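Local structure of tail protein, 43 kDa (Neisseria meningitidis MC58, 3D37) at residues A[150-155]-A[164-169]. The protein is of unknown function but probably serves as a structural part of a phage-like tail, akin to baseplate hub proteins. Residues are numbered along the deposited sequence; the frame is centred on the assembly and turned at random.
Sequences TVWQAL and LHPWLE
Trp-152 lays one face of its indole against Pro-166, whose CG stands 3.5 Å above the ring plane, displaced toward the rim. This CG sits over the benzo ring, 3.6 Å from Trp-152 CZ2, a proline-on-indole-face contact of the CH-pi kind. Setting CG of Trp-152 anti to the backbone N (chi1 -157°) carries the indole across to the strand. There its CH2 rim meets Trp-167 CA edge-on at 3.9 Å, and CZ3 reaches Leu-168 CD2 at 3.8 Å. Leu-155, one helical turn on, packs CG on Pro-166 CB (3.9 Å), the two side chains running past each other in opposite senses. Pro-166 thus fits between Trp-152 and Leu-155. Helix 151-161 and strand 165-168 are consecutive elements; their short segments run at 137°, 9.0 Å apart at closest, and helices 95-100 and 113-121 extend this hydrophobic core. No direct hydrogen bond joins the segments. Instead, a water in the indole plane accepts from Trp-152 NE1 (3.1 Å) and also bonds His-165 NE2 (2.9 Å), while Asn-160 engages His-165 ND1. The contact is thus a mainly apolar helix-to-strand junction in which the water satisfies the indole N-H and probably helps hold the ring's orientation.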
ATOM      1  N   THR A 150      -4.661   4.922 -43.931  1.00 45.19           N
ATOM      2  CA  THR A 150      -4.997   6.109 -43.274  1.00 42.07           C
ATOM      3  C   THR A 150      -4.150   7.147 -43.946  1.00 41.31           C
ATOM      4  O   THR A 150      -3.142   6.841 -44.551  1.00 39.74           O
ATOM      5  CB  THR A 150      -4.644   6.009 -41.734  1.00 42.90           C
ATOM      6  OG1 THR A 150      -3.215   5.888 -41.541  1.00 40.69           O
ATOM      7  CG2 THR A 150      -5.375   4.822 -41.063  1.00 39.70           C
ATOM      8  N   VAL A 151      -4.529   8.395 -43.820  1.00 40.18           N
ATOM      9  CA  VAL A 151      -3.664   9.475 -44.303  1.00 39.70           C
ATOM     10  C   VAL A 151      -2.225   9.349 -43.712  1.00 38.66           C
ATOM     11  O   VAL A 151      -1.212   9.541 -44.436  1.00 37.43           O
ATOM     12  CB  VAL A 151      -4.294  10.859 -44.017  1.00 39.49           C
ATOM     13  CG1 VAL A 151      -3.494  11.968 -44.688  1.00 40.08           C
ATOM     14  CG2 VAL A 151      -5.754  10.899 -44.491  1.00 40.15           C
ATOM     15  N   TRP A 152      -2.161   9.040 -42.403  1.00 37.91           N
ATOM     16  CA  TRP A 152      -0.911   8.860 -41.673  1.00 36.89           C
ATOM     17  C   TRP A 152      -0.038   7.739 -42.241  1.00 35.94           C
ATOM     18  O   TRP A 152       1.103   7.975 -42.565  1.00 35.39           O
ATOM     19  CB  TRP A 152      -1.115   8.653 -40.155  1.00 34.74           C
ATOM     20  CG  TRP A 152       0.132   9.026 -39.483  1.00 32.36           C
ATOM     21  CD1 TRP A 152       1.118   8.173 -39.020  1.00 31.54           C
ATOM     22  CD2 TRP A 152       0.642  10.336 -39.343  1.00 32.04           C
ATOM     23  NE1 TRP A 152       2.190   8.895 -38.581  1.00 31.01           N
ATOM     24  CE2 TRP A 152       1.929  10.224 -38.738  1.00 29.15           C
ATOM     25  CE3 TRP A 152       0.117  11.612 -39.593  1.00 29.95           C
ATOM     26  CZ2 TRP A 152       2.690  11.326 -38.393  1.00 31.01           C
ATOM     27  CZ3 TRP A 152       0.872  12.702 -39.269  1.00 31.50           C
ATOM     28  CH2 TRP A 152       2.143  12.571 -38.656  1.00 30.71           C
ATOM     29  N   GLN A 153      -0.572   6.538 -42.337  1.00 36.92           N
ATOM     30  CA  GLN A 153       0.116   5.425 -43.015  1.00 38.21           C
ATOM     31  C   GLN A 153       0.650   5.788 -44.369  1.00 38.85           C
ATOM     32  O   GLN A 153       1.803   5.474 -44.684  1.00 39.73           O
ATOM     33  CB  GLN A 153      -0.820   4.255 -43.204  1.00 38.30           C
ATOM     34  CG  GLN A 153      -0.995   3.457 -41.967  1.00 38.80           C
ATOM     35  CD  GLN A 153      -2.097   2.417 -42.101  1.00 39.06           C
ATOM     36  OE1 GLN A 153      -3.102   2.658 -42.762  1.00 41.00           O
ATOM     37  NE2 GLN A 153      -1.932   1.273 -41.434  1.00 38.45           N
ATOM     38  N   ALA A 154      -0.174   6.481 -45.161  1.00 38.88           N
ATOM     39  CA  ALA A 154       0.198   6.860 -46.491  1.00 38.65           C
ATOM     40  C   ALA A 154       1.311   7.882 -46.447  1.00 38.64           C
ATOM     41  O   ALA A 154       2.242   7.872 -47.263  1.00 37.52           O
ATOM     42  CB  ALA A 154      -1.043   7.453 -47.264  1.00 39.17           C
ATOM     43  N   LEU A 155       1.205   8.788 -45.495  1.00 37.76           N
ATOM     44  CA  LEU A 155       2.184   9.823 -45.377  1.00 38.20           C
ATOM     45  C   LEU A 155       3.560   9.235 -44.923  1.00 37.62           C
ATOM     46  O   LEU A 155       4.627   9.715 -45.346  1.00 35.67           O
ATOM     47  CB  LEU A 155       1.670  10.827 -44.354  1.00 38.96           C
ATOM     48  CG  LEU A 155       2.142  12.254 -44.265  1.00 38.74           C
ATOM     49  CD1 LEU A 155       2.072  12.928 -45.596  1.00 38.22           C
ATOM     50  CD2 LEU A 155       1.179  12.879 -43.283  1.00 38.79           C
ATOM     51  N   LEU A 164      12.589   9.927 -45.132  1.00 36.30           N
ATOM     52  CA  LEU A 164      12.021  10.970 -44.276  1.00 34.93           C
ATOM     53  C   LEU A 164      10.916  10.392 -43.386  1.00 33.23           C
ATOM     54  O   LEU A 164      10.627   9.196 -43.420  1.00 32.15           O
ATOM     55  CB  LEU A 164      11.560  12.179 -45.110  1.00 35.47           C
ATOM     56  CG  LEU A 164      12.597  12.858 -46.042  1.00 36.01           C
ATOM     57  CD1 LEU A 164      12.058  14.166 -46.748  1.00 32.99           C
ATOM     58  CD2 LEU A 164      13.870  13.182 -45.280  1.00 35.69           C
ATOM     59  N   HIS A 165      10.343  11.240 -42.531  1.00 32.10           N
ATOM     60  CA  HIS A 165       9.256  10.820 -41.669  1.00 31.62           C
ATOM     61  C   HIS A 165       8.349  12.010 -41.388  1.00 30.28           C
ATOM     62  O   HIS A 165       8.841  13.131 -41.279  1.00 29.79           O
ATOM     63  CB  HIS A 165       9.860  10.258 -40.328  1.00 30.88           C
ATOM     64  CG  HIS A 165       8.892   9.459 -39.531  1.00 30.41           C
ATOM     65  ND1 HIS A 165       8.651   8.127 -39.775  1.00 29.82           N
ATOM     66  CD2 HIS A 165       8.092   9.800 -38.493  1.00 31.56           C
ATOM     67  CE1 HIS A 165       7.719   7.686 -38.954  1.00 29.33           C
ATOM     68  NE2 HIS A 165       7.374   8.680 -38.149  1.00 30.96           N
ATOM     69  N   PRO A 166       7.033  11.777 -41.207  1.00 30.00           N
ATOM     70  CA  PRO A 166       6.132  12.858 -40.841  1.00 30.28           C
ATOM     71  C   PRO A 166       5.994  13.091 -39.331  1.00 30.15           C
ATOM     72  O   PRO A 166       6.009  12.132 -38.568  1.00 27.70           O
ATOM     73  CB  PRO A 166       4.786  12.373 -41.372  1.00 29.87           C
ATOM     74  CG  PRO A 166       4.837  10.928 -41.203  1.00 30.07           C
ATOM     75  CD  PRO A 166       6.299  10.513 -41.362  1.00 30.73           C
ATOM     76  N   TRP A 167       5.836  14.354 -38.926  1.00 30.72           N
ATOM     77  CA  TRP A 167       5.323  14.654 -37.586  1.00 31.72           C
ATOM     78  C   TRP A 167       4.649  15.980 -37.575  1.00 32.15           C
ATOM     79  O   TRP A 167       4.901  16.792 -38.450  1.00 29.50           O
ATOM     80  CB  TRP A 167       6.437  14.638 -36.533  1.00 31.26           C
ATOM     81  CG  TRP A 167       7.518  15.669 -36.720  1.00 31.67           C
ATOM     82  CD1 TRP A 167       7.563  16.895 -36.170  1.00 31.39           C
ATOM     83  CD2 TRP A 167       8.731  15.534 -37.489  1.00 31.95           C
ATOM     84  NE1 TRP A 167       8.707  17.555 -36.561  1.00 32.32           N
ATOM     85  CE2 TRP A 167       9.443  16.726 -37.353  1.00 29.37           C
ATOM     86  CE3 TRP A 167       9.266  14.513 -38.278  1.00 29.78           C
ATOM     87  CZ2 TRP A 167      10.672  16.915 -37.930  1.00 32.42           C
ATOM     88  CZ3 TRP A 167      10.455  14.680 -38.827  1.00 30.03           C
ATOM     89  CH2 TRP A 167      11.163  15.865 -38.679  1.00 31.64           C
ATOM     90  N   LEU A 168       3.837  16.198 -36.541  1.00 31.88           N
ATOM     91  CA  LEU A 168       3.346  17.523 -36.180  1.00 32.07           C
ATOM     92  C   LEU A 168       4.250  18.257 -35.219  1.00 32.16           C
ATOM     93  O   LEU A 168       4.731  17.701 -34.230  1.00 31.77           O
ATOM     94  CB  LEU A 168       1.927  17.447 -35.555  1.00 33.02           C
ATOM     95  CG  LEU A 168       0.752  17.242 -36.491  1.00 32.11           C
ATOM     96  CD1 LEU A 168       0.512  18.502 -37.370  1.00 31.71           C
ATOM     97  CD2 LEU A 168       1.037  16.022 -37.333  1.00 33.18           C
ATOM     98  N   GLU A 169       4.433  19.538 -35.519  1.00 33.09           N
ATOM     99  CA  GLU A 169       5.106  20.470 -34.664  1.00 34.11           C
ATOM    100  C   GLU A 169       4.142  21.081 -33.679  1.00 32.63           C
ATOM    101  O   GLU A 169       2.937  21.019 -33.858  1.00 32.76           O
ATOM    102  CB  GLU A 169       5.749  21.586 -35.491  1.00 35.73           C
ATOM    103  CG  GLU A 169       6.756  21.055 -36.470  1.00 41.78           C
ATOM    104  CD  GLU A 169       8.095  21.757 -36.400  1.00 49.95           C
ATOM    105  OE1 GLU A 169       8.290  22.792 -37.095  1.00 53.88           O
ATOM    106  OE2 GLU A 169       8.977  21.235 -35.680  1.00 57.45           O
TER
HETATM  107  O   HOH W   1       4.754   8.464 -36.823  1.00 40.84           O